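Local coordinates for protein short-chain dehydrogenase/reductase SDR (Vibrio parahaemolyticus, PDB 3GUY) that probably catalyses NAD(P)(H)-dependent oxidation or reduction of a substrate that has not been identified, at residues D[20-25]-D[45-50]; D[86-91]-D[139-144]; D[127-132]-D[148-153]. The protein carries 2 engineered substitutions. All coordinates share one frame; numbering follows the deposited sequence.

Interaction 1: residues D[20-25]-D[45-50]; sequences LYDAEG and LSNNVG
The carboxylate of Asp22 grips the backbone of Ser46 and Asn47. Asp22 lies in the last turn of helix 12-23, the first helix of the Rossmann fold. That helix ends in a Schellman motif with Gly25, at positive phi, as its C-prime residue. Segment 45-50 lies in the loop that leads from helix 35-42 into strand 51-53, an outermost strand of the parallel sheet.

The tight part of the contact is the side chain of Asp22. Its CG stands opposite the backbone N (chi1 -179°), which carries the carboxylate out from the helix to the loop. OD1 takes the N-H of Asn47 on its syn lone pair, with Asn47 N 2.8 Å from Asp22 OD1. This bond is fairly straight, at 158°. Asp22 OD2 is also met on its syn side, by Ser46 N at 3.1 Å. Ser46 N lies a little out of the carboxylate plane and makes a second, weak bond to OD1. Two successive N-H groups therefore restrain the rotation of the carboxylate. Leu45 packs beside it, with Leu45 CD2 3.8 Å from Asp22 CB. Leu45 also leans on Thr28 and Leu30 of strand 28-32, which ties the loop to the sheet.

The side of Gly25 and the Ser46 hydroxyl is looser and faces solvent. Ser46 OG reaches Asn47 OD1 only weakly. The amide of Asn47 reaches the helix end, with Asn47 ND2 3.2 Å from Gly25 CA. No other subunit of the assembly touches either segment. Asp22 O is gripped twice: it accepts from Gly25 N at 2.7 Å and from Asn47 ND2 at 2.9 Å, the two donors reaching it from opposite faces of the carbonyl plane.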
ATOM      1  N   LEU D  20     -21.055 -14.051 -21.410  1.00 37.02           N
ATOM      2  CA  LEU D  20     -21.186 -12.683 -21.950  1.00 37.20           C
ATOM      3  C   LEU D  20     -20.322 -12.485 -23.197  1.00 37.77           C
ATOM      4  O   LEU D  20     -20.723 -11.768 -24.145  1.00 38.93           O
ATOM      5  CB  LEU D  20     -20.837 -11.605 -20.901  1.00 37.31           C
ATOM      6  CG  LEU D  20     -21.644 -11.472 -19.594  1.00 36.01           C
ATOM      7  CD1 LEU D  20     -20.948 -10.406 -18.734  1.00 36.53           C
ATOM      8  CD2 LEU D  20     -23.128 -11.114 -19.763  1.00 33.00           C
ATOM      9  N   TYR D  21     -19.141 -13.086 -23.219  1.00 37.19           N
ATOM     10  CA  TYR D  21     -18.275 -12.978 -24.401  1.00 37.94           C
ATOM     11  C   TYR D  21     -18.894 -13.783 -25.569  1.00 37.72           C
ATOM     12  O   TYR D  21     -18.938 -13.313 -26.689  1.00 37.52           O
ATOM     13  CB  TYR D  21     -16.866 -13.529 -24.142  1.00 38.16           C
ATOM     14  CG  TYR D  21     -15.917 -12.646 -23.386  1.00 40.66           C
ATOM     15  CD1 TYR D  21     -15.523 -11.400 -23.899  1.00 42.97           C
ATOM     16  CD2 TYR D  21     -15.373 -13.059 -22.173  1.00 41.87           C
ATOM     17  CE1 TYR D  21     -14.632 -10.589 -23.217  1.00 44.08           C
ATOM     18  CE2 TYR D  21     -14.479 -12.251 -21.484  1.00 43.52           C
ATOM     19  CZ  TYR D  21     -14.106 -11.026 -22.016  1.00 45.00           C
ATOM     20  OH  TYR D  21     -13.211 -10.237 -21.335  1.00 45.15           O
ATOM     21  N   ASP D  22     -19.346 -15.006 -25.284  1.00 37.81           N
ATOM     22  CA  ASP D  22     -20.027 -15.840 -26.274  1.00 37.94           C
ATOM     23  C   ASP D  22     -21.252 -15.125 -26.874  1.00 38.79           C
ATOM     24  O   ASP D  22     -21.351 -15.002 -28.091  1.00 39.79           O
ATOM     25  CB  ASP D  22     -20.468 -17.147 -25.641  1.00 37.44           C
ATOM     26  CG  ASP D  22     -21.152 -18.066 -26.631  1.00 37.24           C
ATOM     27  OD1 ASP D  22     -20.434 -18.641 -27.460  1.00 37.68           O
ATOM     28  OD2 ASP D  22     -22.395 -18.225 -26.563  1.00 37.43           O
ATOM     29  N   ALA D  23     -22.180 -14.691 -26.021  1.00 39.83           N
ATOM     30  CA  ALA D  23     -23.310 -13.826 -26.421  1.00 40.99           C
ATOM     31  C   ALA D  23     -22.940 -12.630 -27.331  1.00 42.02           C
ATOM     32  O   ALA D  23     -23.799 -12.162 -28.075  1.00 43.26           O
ATOM     33  CB  ALA D  23     -24.023 -13.318 -25.204  1.00 40.34           C
ATOM     34  N   GLU D  24     -21.705 -12.123 -27.273  1.00 42.51           N
ATOM     35  CA  GLU D  24     -21.245 -11.074 -28.207  1.00 43.07           C
ATOM     36  C   GLU D  24     -20.721 -11.658 -29.493  1.00 43.04           C
ATOM     37  O   GLU D  24     -20.018 -10.977 -30.240  1.00 42.59           O
ATOM     38  CB  GLU D  24     -20.080 -10.262 -27.631  1.00 43.98           C
ATOM     39  CG  GLU D  24     -20.413  -9.315 -26.529  1.00 45.58           C
ATOM     40  CD  GLU D  24     -19.162  -8.590 -26.034  1.00 48.23           C
ATOM     41  OE1 GLU D  24     -18.062  -9.194 -25.935  1.00 48.41           O
ATOM     42  OE2 GLU D  24     -19.288  -7.393 -25.721  1.00 52.31           O
ATOM     43  N   GLY D  25     -20.987 -12.938 -29.726  1.00 43.29           N
ATOM     44  CA  GLY D  25     -20.442 -13.633 -30.881  1.00 43.46           C
ATOM     45  C   GLY D  25     -18.973 -14.040 -30.827  1.00 43.46           C
ATOM     46  O   GLY D  25     -18.473 -14.581 -31.806  1.00 43.89           O
ATOM     47  N   LEU D  45     -23.036 -22.398 -24.807  1.00 45.41           N
ATOM     48  CA  LEU D  45     -22.406 -21.453 -25.699  1.00 44.58           C
ATOM     49  C   LEU D  45     -22.669 -21.882 -27.126  1.00 44.82           C
ATOM     50  O   LEU D  45     -22.995 -23.052 -27.372  1.00 45.33           O
ATOM     51  CB  LEU D  45     -20.904 -21.402 -25.422  1.00 44.26           C
ATOM     52  CG  LEU D  45     -20.549 -21.263 -23.933  1.00 43.23           C
ATOM     53  CD1 LEU D  45     -19.028 -21.177 -23.764  1.00 40.93           C
ATOM     54  CD2 LEU D  45     -21.271 -20.069 -23.284  1.00 40.90           C
ATOM     55  N   SER D  46     -22.555 -20.934 -28.057  1.00 43.96           N
ATOM     56  CA  SER D  46     -22.751 -21.205 -29.479  1.00 43.55           C
ATOM     57  C   SER D  46     -21.527 -20.857 -30.356  1.00 42.19           C
ATOM     58  O   SER D  46     -21.477 -21.265 -31.511  1.00 42.30           O
ATOM     59  CB  SER D  46     -23.958 -20.417 -29.981  1.00 43.64           C
ATOM     60  OG  SER D  46     -23.502 -19.310 -30.753  1.00 45.99           O
ATOM     61  N   ASN D  47     -20.573 -20.083 -29.830  1.00 40.74           N
ATOM     62  CA  ASN D  47     -19.321 -19.732 -30.559  1.00 39.61           C
ATOM     63  C   ASN D  47     -18.045 -20.299 -29.914  1.00 38.95           C
ATOM     64  O   ASN D  47     -16.918 -19.996 -30.329  1.00 37.90           O
ATOM     65  CB  ASN D  47     -19.243 -18.226 -30.687  1.00 39.30           C
ATOM     66  CG  ASN D  47     -20.551 -17.658 -31.204  1.00 40.18           C
ATOM     67  OD1 ASN D  47     -21.038 -18.100 -32.253  1.00 38.68           O
ATOM     68  ND2 ASN D  47     -21.168 -16.763 -30.443  1.00 35.84           N
ATOM     69  N   ASN D  48     -18.238 -21.155 -28.921  1.00 38.64           N
ATOM     70  CA  ASN D  48     -17.115 -21.784 -28.239  1.00 38.41           C
ATOM     71  C   ASN D  48     -16.313 -22.718 -29.154  1.00 39.19           C
ATOM     72  O   ASN D  48     -16.885 -23.501 -29.934  1.00 39.35           O
ATOM     73  CB  ASN D  48     -17.593 -22.526 -26.982  1.00 38.16           C
ATOM     74  CG  ASN D  48     -16.485 -23.329 -26.342  1.00 38.89           C
ATOM     75  OD1 ASN D  48     -16.337 -24.512 -26.655  1.00 35.49           O
ATOM     76  ND2 ASN D  48     -15.623 -22.661 -25.524  1.00 33.93           N
ATOM     77  N   VAL D  49     -14.986 -22.646 -29.032  1.00 38.69           N
ATOM     78  CA  VAL D  49     -14.084 -23.400 -29.901  1.00 38.57           C
ATOM     79  C   VAL D  49     -13.247 -24.396 -29.097  1.00 37.67           C
ATOM     80  O   VAL D  49     -12.142 -24.731 -29.479  1.00 38.33           O
ATOM     81  CB  VAL D  49     -13.150 -22.463 -30.698  1.00 38.60           C
ATOM     82  CG1 VAL D  49     -13.978 -21.582 -31.667  1.00 40.16           C
ATOM     83  CG2 VAL D  49     -12.321 -21.613 -29.757  1.00 39.67           C
ATOM     84  N   GLY D  50     -13.781 -24.872 -27.985  1.00 37.05           N
ATOM     85  CA  GLY D  50     -13.079 -25.882 -27.218  1.00 36.47           C
ATOM     86  C   GLY D  50     -13.001 -25.570 -25.744  1.00 35.78           C
ATOM     87  O   GLY D  50     -13.291 -24.460 -25.290  1.00 34.19           O
TER

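Interaction 2: residues D[86-91]-D[139-144]; sequences GLLQEQ and QESTYC
Two direct hydrogen bonds join Gly86 and Gln91 to Gln139 and Thr142. Thr142 OG1 donates to Gln91 OE1 at 2.7 Å. The donor lies in the carbonyl plane of the Gln91 amide, on a lone pair. Gly86 N donates to Gln139 O at 2.9 Å, close to straight (167°). The remaining contacts are van der Waals: Leu88 CD1 rests 3.5 Å from Ser141 OG and also meets the methyl of Thr142. Leu87 lies across the extended chain of Gln139, with Leu87 CG 3.8 Å from Gln139 NE2.

The next shell fixes these groups. Gln91 NE2 donates back to Gly86 O at 2.8 Å, so the amide is held at both ends. Thr142 carries OG1 between its backbone N and carbonyl carbon (chi1 52°), which leaves CG2 to face Leu88. Water 2 links Gln91 NE2, Thr142 OG1 and Tyr143 N. Water 1 bridges Gly86 O to Ser141 N. The waters thus satisfy N-H groups in the first turn of helix 141-160, whose N-cap position is Glu140.

Gln139 OE1 accepts from Trp181 NE1. In the second subunit, the carboxylate of Glu160 takes Leu88 N on one oxygen and Gln139 N on the other, so it clasps both segments. Tyr143, at the start of the family's YxxxK sequence pattern, packs edge-to-face with Phe85. The contact joins the start of helix 141-160 to the loop that follows strand 75-78 and leads into helix 93-118, where Ile96 touches both Gln91 and Thr142.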
ATOM      1  N   GLY D  86      -9.765 -19.402   8.320  1.00 26.68           N
ATOM      2  CA  GLY D  86      -9.710 -19.742   9.742  1.00 26.84           C
ATOM      3  C   GLY D  86      -8.480 -19.121  10.410  1.00 26.44           C
ATOM      4  O   GLY D  86      -7.530 -18.699   9.751  1.00 26.39           O
ATOM      5  N   LEU D  87      -8.484 -19.098  11.736  1.00 26.80           N
ATOM      6  CA  LEU D  87      -7.361 -18.623  12.496  1.00 26.78           C
ATOM      7  C   LEU D  87      -6.141 -19.469  12.090  1.00 26.69           C
ATOM      8  O   LEU D  87      -6.284 -20.692  11.890  1.00 27.48           O
ATOM      9  CB  LEU D  87      -7.653 -18.790  13.985  1.00 27.24           C
ATOM     10  CG  LEU D  87      -8.636 -17.836  14.662  1.00 27.71           C
ATOM     11  CD1 LEU D  87      -8.936 -18.330  16.097  1.00 28.95           C
ATOM     12  CD2 LEU D  87      -8.071 -16.385  14.636  1.00 29.18           C
ATOM     13  N   LEU D  88      -4.963 -18.845  11.985  1.00 25.01           N
ATOM     14  CA  LEU D  88      -3.801 -19.533  11.421  1.00 23.48           C
ATOM     15  C   LEU D  88      -3.494 -20.873  12.163  1.00 24.47           C
ATOM     16  O   LEU D  88      -3.225 -21.896  11.526  1.00 23.11           O
ATOM     17  CB  LEU D  88      -2.577 -18.616  11.378  1.00 21.85           C
ATOM     18  CG  LEU D  88      -1.285 -19.186  10.774  1.00 21.59           C
ATOM     19  CD1 LEU D  88      -1.453 -19.534   9.264  1.00 21.35           C
ATOM     20  CD2 LEU D  88      -0.065 -18.210  10.952  1.00 18.68           C
ATOM     21  N   GLN D  89      -3.555 -20.866  13.488  1.00 26.16           N
ATOM     22  CA  GLN D  89      -3.259 -22.058  14.265  1.00 27.83           C
ATOM     23  C   GLN D  89      -4.283 -23.192  14.020  1.00 28.75           C
ATOM     24  O   GLN D  89      -3.972 -24.362  14.271  1.00 29.86           O
ATOM     25  CB  GLN D  89      -3.167 -21.732  15.753  1.00 28.89           C
ATOM     26  CG  GLN D  89      -4.526 -21.438  16.451  1.00 31.19           C
ATOM     27  CD  GLN D  89      -4.917 -19.954  16.458  1.00 33.58           C
ATOM     28  OE1 GLN D  89      -5.667 -19.515  17.345  1.00 34.87           O
ATOM     29  NE2 GLN D  89      -4.400 -19.176  15.503  1.00 33.93           N
ATOM     30  N   GLU D  90      -5.479 -22.852  13.547  1.00 29.38           N
ATOM     31  CA  GLU D  90      -6.524 -23.855  13.250  1.00 30.96           C
ATOM     32  C   GLU D  90      -6.389 -24.387  11.842  1.00 29.93           C
ATOM     33  O   GLU D  90      -7.051 -25.345  11.492  1.00 30.68           O
ATOM     34  CB  GLU D  90      -7.938 -23.271  13.261  1.00 31.67           C
ATOM     35  CG  GLU D  90      -8.217 -22.184  14.215  1.00 37.56           C
ATOM     36  CD  GLU D  90      -8.508 -22.691  15.589  1.00 43.17           C
ATOM     37  OE1 GLU D  90      -9.242 -21.978  16.327  1.00 46.36           O
ATOM     38  OE2 GLU D  90      -8.003 -23.787  15.909  1.00 42.36           O
ATOM     39  N   GLN D  91      -5.592 -23.733  10.998  1.00 28.88           N
ATOM     40  CA  GLN D  91      -5.526 -24.157   9.611  1.00 28.26           C
ATOM     41  C   GLN D  91      -4.700 -25.431   9.430  1.00 28.24           C
ATOM     42  O   GLN D  91      -3.663 -25.623  10.067  1.00 30.04           O
ATOM     43  CB  GLN D  91      -5.002 -23.022   8.729  1.00 27.45           C
ATOM     44  CG  GLN D  91      -6.000 -21.863   8.604  1.00 25.61           C
ATOM     45  CD  GLN D  91      -5.636 -20.892   7.456  1.00 26.55           C
ATOM     46  OE1 GLN D  91      -4.773 -21.181   6.621  1.00 25.13           O
ATOM     47  NE2 GLN D  91      -6.333 -19.760   7.397  1.00 26.86           N
ATOM     48  N   GLN D 139      -8.371 -14.149  10.086  1.00 21.30           N
ATOM     49  CA  GLN D 139      -8.850 -15.467   9.653  1.00 23.10           C
ATOM     50  C   GLN D 139      -8.682 -15.745   8.160  1.00 21.80           C
ATOM     51  O   GLN D 139      -9.201 -16.680   7.645  1.00 22.84           O
ATOM     52  CB  GLN D 139     -10.253 -15.735  10.140  1.00 22.83           C
ATOM     53  CG  GLN D 139     -10.365 -15.500  11.595  1.00 27.12           C
ATOM     54  CD  GLN D 139     -11.584 -16.211  12.211  1.00 31.24           C
ATOM     55  OE1 GLN D 139     -12.346 -16.873  11.525  1.00 36.27           O
ATOM     56  NE2 GLN D 139     -11.751 -16.053  13.489  1.00 32.53           N
ATOM     57  N   GLU D 140      -7.933 -14.917   7.470  1.00 21.85           N
ATOM     58  CA  GLU D 140      -7.698 -15.140   6.057  1.00 21.11           C
ATOM     59  C   GLU D 140      -6.220 -15.013   5.743  1.00 20.68           C
ATOM     60  O   GLU D 140      -5.833 -14.615   4.628  1.00 19.47           O
ATOM     61  CB  GLU D 140      -8.522 -14.136   5.227  1.00 22.62           C
ATOM     62  CG  GLU D 140      -9.967 -14.062   5.534  1.00 23.94           C
ATOM     63  CD  GLU D 140     -10.732 -13.181   4.555  1.00 30.44           C
ATOM     64  OE1 GLU D 140     -10.359 -13.029   3.342  1.00 27.41           O
ATOM     65  OE2 GLU D 140     -11.761 -12.662   5.010  1.00 34.87           O
ATOM     66  N   SER D 141      -5.377 -15.341   6.713  1.00 20.45           N
ATOM     67  CA  SER D 141      -3.992 -14.951   6.612  1.00 20.12           C
ATOM     68  C   SER D 141      -3.307 -15.589   5.376  1.00 20.78           C
ATOM     69  O   SER D 141      -2.533 -14.934   4.723  1.00 20.02           O
ATOM     70  CB  SER D 141      -3.237 -15.250   7.878  1.00 20.27           C
ATOM     71  OG  SER D 141      -3.106 -16.630   8.129  1.00 21.97           O
ATOM     72  N   THR D 142      -3.534 -16.871   5.142  1.00 21.26           N
ATOM     73  CA  THR D 142      -2.920 -17.581   3.992  1.00 22.31           C
ATOM     74  C   THR D 142      -3.600 -17.255   2.663  1.00 22.07           C
ATOM     75  O   THR D 142      -2.971 -17.325   1.593  1.00 23.26           O
ATOM     76  CB  THR D 142      -2.960 -19.092   4.206  1.00 21.94           C
ATOM     77  OG1 THR D 142      -4.322 -19.477   4.530  1.00 21.56           O
ATOM     78  CG2 THR D 142      -1.981 -19.490   5.353  1.00 21.32           C
ATOM     79  N   TYR D 143      -4.891 -16.936   2.726  1.00 21.49           N
ATOM     80  CA  TYR D 143      -5.630 -16.420   1.556  1.00 20.49           C
ATOM     81  C   TYR D 143      -5.088 -15.084   1.134  1.00 20.47           C
ATOM     82  O   TYR D 143      -4.739 -14.923  -0.023  1.00 17.58           O
ATOM     83  CB  TYR D 143      -7.110 -16.281   1.821  1.00 21.31           C
ATOM     84  CG  TYR D 143      -7.916 -15.956   0.586  1.00 23.17           C
ATOM     85  CD1 TYR D 143      -8.006 -16.861  -0.482  1.00 25.65           C
ATOM     86  CD2 TYR D 143      -8.579 -14.754   0.481  1.00 23.13           C
ATOM     87  CE1 TYR D 143      -8.733 -16.560  -1.626  1.00 25.02           C
ATOM     88  CE2 TYR D 143      -9.351 -14.468  -0.634  1.00 27.63           C
ATOM     89  CZ  TYR D 143      -9.416 -15.378  -1.693  1.00 26.70           C
ATOM     90  OH  TYR D 143     -10.146 -15.091  -2.818  1.00 30.38           O
ATOM     91  N   CYS D 144      -4.935 -14.167   2.091  1.00 19.51           N
ATOM     92  CA  CYS D 144      -4.300 -12.912   1.806  1.00 19.88           C
ATOM     93  C   CYS D 144      -2.899 -13.177   1.296  1.00 19.04           C
ATOM     94  O   CYS D 144      -2.448 -12.561   0.310  1.00 19.19           O
ATOM     95  CB  CYS D 144      -4.244 -11.994   3.048  1.00 20.24           C
ATOM     96  SG  CYS D 144      -5.828 -11.322   3.559  1.00 22.03           S
TER
HETATM   97  O   HOH W   1      -5.543 -16.795   9.374  1.00 21.81           O
HETATM   98  O   HOH W   2      -6.647 -18.157   4.809  1.00 24.29           O

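Interaction 3: residues D[127-132]-D[148-153]; sequences MIMSTA and WAVKGL
The first torsions of Met129 and Val150 turn CG and CG1 toward each other. Met129 CG lies opposite its carbonyl carbon (chi1 -76°), and Val150 CG1 lies opposite its backbone N (chi1 180°). Met129 CG stands 3.7 Å from Val150 CG1. Met129 SD also touches the helix backbone, 3.6 Å from Lys151 N. Met127 is bent at both chi2 and chi3. The bends fold its methyl back to the helix, where Met127 CE is 4.0 Å from Val150 CG1. One valine branch thus receives both methionines.

The end of strand 124-128 and the residue just after it thus pack on helix 141-160, within the beta-alpha-beta unit that strand 167-174 completes in the Rossmann fold. Val150 also touches Ala107 of helix 93-118. Across the subunit interface Ala149 packs on Ala149 of the second subunit.

Beyond the strand end, Ser130 OG accepts from Ala132 N at 2.8 Å in an ST turn. Ser130 probably occupies the place of the family's active-site serine. The carbonyl of Ala132, the last residue of the turn, approaches the edge of the Trp148 indole in the ring plane, with Ala132 O 3.0 Å from Trp148 CD1.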
ATOM      1  N   MET D 127      -6.002 -10.527 -15.011  1.00 25.69           N
ATOM      2  CA  MET D 127      -5.740 -11.313 -13.792  1.00 24.64           C
ATOM      3  C   MET D 127      -6.763 -11.035 -12.681  1.00 24.89           C
ATOM      4  O   MET D 127      -6.779  -9.973 -12.075  1.00 23.56           O
ATOM      5  CB  MET D 127      -4.317 -11.041 -13.342  1.00 26.00           C
ATOM      6  CG  MET D 127      -3.227 -11.448 -14.387  1.00 28.73           C
ATOM      7  SD  MET D 127      -3.002 -13.262 -14.668  1.00 22.73           S
ATOM      8  CE  MET D 127      -2.756 -13.629 -12.872  1.00 27.57           C
ATOM      9  N   ILE D 128      -7.617 -12.007 -12.378  1.00 24.93           N
ATOM     10  CA  ILE D 128      -8.623 -11.796 -11.353  1.00 25.43           C
ATOM     11  C   ILE D 128      -8.090 -12.238  -9.996  1.00 24.35           C
ATOM     12  O   ILE D 128      -7.667 -13.396  -9.817  1.00 23.75           O
ATOM     13  CB  ILE D 128      -9.941 -12.475 -11.675  1.00 27.00           C
ATOM     14  CG1 ILE D 128     -10.465 -11.949 -13.043  1.00 28.24           C
ATOM     15  CG2 ILE D 128     -10.945 -12.238 -10.560  1.00 26.75           C
ATOM     16  CD1 ILE D 128     -11.681 -12.630 -13.481  1.00 29.22           C
ATOM     17  N   MET D 129      -8.094 -11.301  -9.048  1.00 22.83           N
ATOM     18  CA  MET D 129      -7.527 -11.565  -7.734  1.00 22.77           C
ATOM     19  C   MET D 129      -8.685 -11.496  -6.740  1.00 22.39           C
ATOM     20  O   MET D 129      -9.653 -12.230  -6.854  1.00 22.58           O
ATOM     21  CB  MET D 129      -6.343 -10.583  -7.423  1.00 21.98           C
ATOM     22  CG  MET D 129      -5.059 -10.949  -8.153  1.00 21.21           C
ATOM     23  SD  MET D 129      -3.780  -9.723  -8.243  1.00 15.79           S
ATOM     24  CE  MET D 129      -4.630  -8.688  -9.490  1.00 21.92           C
ATOM     25  N   SER D 130      -8.613 -10.598  -5.782  1.00 21.94           N
ATOM     26  CA  SER D 130      -9.628 -10.499  -4.746  1.00 22.35           C
ATOM     27  C   SER D 130      -9.279  -9.229  -4.008  1.00 21.34           C
ATOM     28  O   SER D 130      -8.121  -8.734  -4.102  1.00 21.59           O
ATOM     29  CB  SER D 130      -9.556 -11.696  -3.787  1.00 22.77           C
ATOM     30  OG  SER D 130     -10.032 -11.335  -2.498  1.00 23.81           O
ATOM     31  N   THR D 131     -10.263  -8.658  -3.313  1.00 20.89           N
ATOM     32  CA  THR D 131      -9.984  -7.535  -2.403  1.00 20.67           C
ATOM     33  C   THR D 131      -9.003  -7.951  -1.305  1.00 21.23           C
ATOM     34  O   THR D 131      -8.278  -7.093  -0.795  1.00 21.76           O
ATOM     35  CB  THR D 131     -11.245  -6.912  -1.825  1.00 20.97           C
ATOM     36  OG1 THR D 131     -12.047  -7.913  -1.193  1.00 21.27           O
ATOM     37  CG2 THR D 131     -12.056  -6.271  -2.983  1.00 18.46           C
ATOM     38  N   ALA D 132      -8.911  -9.249  -1.027  1.00 21.12           N
ATOM     39  CA  ALA D 132      -7.918  -9.788  -0.065  1.00 21.67           C
ATOM     40  C   ALA D 132      -6.447  -9.542  -0.499  1.00 20.74           C
ATOM     41  O   ALA D 132      -5.540  -9.711   0.297  1.00 20.67           O
ATOM     42  CB  ALA D 132      -8.160 -11.277   0.182  1.00 20.09           C
ATOM     43  N   TRP D 148      -1.989 -11.528  -2.127  1.00 18.80           N
ATOM     44  CA  TRP D 148      -0.922 -10.544  -2.157  1.00 18.14           C
ATOM     45  C   TRP D 148       0.250 -11.006  -3.050  1.00 17.08           C
ATOM     46  O   TRP D 148       0.900 -10.174  -3.725  1.00 16.78           O
ATOM     47  CB  TRP D 148      -0.359 -10.312  -0.743  1.00 18.06           C
ATOM     48  CG  TRP D 148      -1.195  -9.436   0.165  1.00 20.39           C
ATOM     49  CD1 TRP D 148      -2.551  -9.567   0.451  1.00 18.98           C
ATOM     50  CD2 TRP D 148      -0.731  -8.356   0.964  1.00 19.63           C
ATOM     51  NE1 TRP D 148      -2.929  -8.624   1.362  1.00 19.80           N
ATOM     52  CE2 TRP D 148      -1.844  -7.860   1.692  1.00 20.42           C
ATOM     53  CE3 TRP D 148       0.517  -7.739   1.137  1.00 22.21           C
ATOM     54  CZ2 TRP D 148      -1.745  -6.762   2.561  1.00 24.07           C
ATOM     55  CZ3 TRP D 148       0.617  -6.663   2.014  1.00 25.56           C
ATOM     56  CH2 TRP D 148      -0.516  -6.170   2.710  1.00 23.98           C
ATOM     57  N   ALA D 149       0.559 -12.308  -2.982  1.00 16.65           N
ATOM     58  CA  ALA D 149       1.615 -12.892  -3.822  1.00 18.03           C
ATOM     59  C   ALA D 149       1.332 -12.653  -5.337  1.00 17.99           C
ATOM     60  O   ALA D 149       2.163 -12.140  -6.073  1.00 17.79           O
ATOM     61  CB  ALA D 149       1.786 -14.389  -3.517  1.00 17.73           C
ATOM     62  N   VAL D 150       0.127 -12.977  -5.752  1.00 18.89           N
ATOM     63  CA  VAL D 150      -0.275 -12.696  -7.125  1.00 19.12           C
ATOM     64  C   VAL D 150      -0.135 -11.211  -7.509  1.00 19.95           C
ATOM     65  O   VAL D 150       0.353 -10.923  -8.563  1.00 18.35           O
ATOM     66  CB  VAL D 150      -1.647 -13.288  -7.513  1.00 19.67           C
ATOM     67  CG1 VAL D 150      -2.006 -12.926  -9.013  1.00 18.33           C
ATOM     68  CG2 VAL D 150      -1.684 -14.811  -7.293  1.00 18.84           C
ATOM     69  N   LYS D 151      -0.542 -10.279  -6.656  1.00 20.13           N
ATOM     70  CA  LYS D 151      -0.380  -8.860  -6.937  1.00 19.77           C
ATOM     71  C   LYS D 151       1.079  -8.395  -7.064  1.00 19.50           C
ATOM     72  O   LYS D 151       1.387  -7.591  -7.899  1.00 19.03           O
ATOM     73  CB  LYS D 151      -1.071  -8.029  -5.884  1.00 19.11           C
ATOM     74  CG  LYS D 151      -1.118  -6.593  -6.229  1.00 23.36           C
ATOM     75  CD  LYS D 151      -1.884  -5.842  -5.169  1.00 25.53           C
ATOM     76  CE  LYS D 151      -1.379  -4.472  -4.984  1.00 29.78           C
ATOM     77  NZ  LYS D 151      -2.249  -3.629  -5.662  1.00 31.44           N
ATOM     78  N   GLY D 152       1.962  -8.931  -6.236  1.00 19.79           N
ATOM     79  CA  GLY D 152       3.360  -8.617  -6.350  1.00 19.68           C
ATOM     80  C   GLY D 152       3.925  -9.155  -7.651  1.00 18.23           C
ATOM     81  O   GLY D 152       4.721  -8.477  -8.288  1.00 20.38           O
ATOM     82  N   LEU D 153       3.506 -10.353  -8.017  1.00 18.52           N
ATOM     83  CA  LEU D 153       3.864 -10.955  -9.312  1.00 18.54           C
ATOM     84  C   LEU D 153       3.422 -10.055 -10.450  1.00 18.75           C
ATOM     85  O   LEU D 153       4.269  -9.589 -11.249  1.00 20.33           O
ATOM     86  CB  LEU D 153       3.222 -12.310  -9.452  1.00 18.26           C
ATOM     87  CG  LEU D 153       3.489 -13.102 -10.719  1.00 17.18           C
ATOM     88  CD1 LEU D 153       4.880 -13.813 -10.616  1.00 16.85           C
ATOM     89  CD2 LEU D 153       2.366 -14.091 -10.908  1.00 15.56           C
TER

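Overall arrangement
From the N terminus, interaction 1 comes first. It closes a loop from the end of helix 12-23, through strand 28-32 and helix 35-42, to the approach to strand 51-53. It finishes before interaction 2 opens. Interactions 2 and 3 cross: segment 127-132 falls between 86-91 and 139-144, and 148-153 follows. Both use helix 141-160. One ties its start to the loop before helix 93-118, and the other lays its middle on strand 124-128. They touch where Tyr143 CE2 packs on Ala132 CB at 3.5 Å, and both reach the second subunit. Interaction 1 lies on the opposite side of the chain's centre, its centre about 38 Å from that of interaction 2.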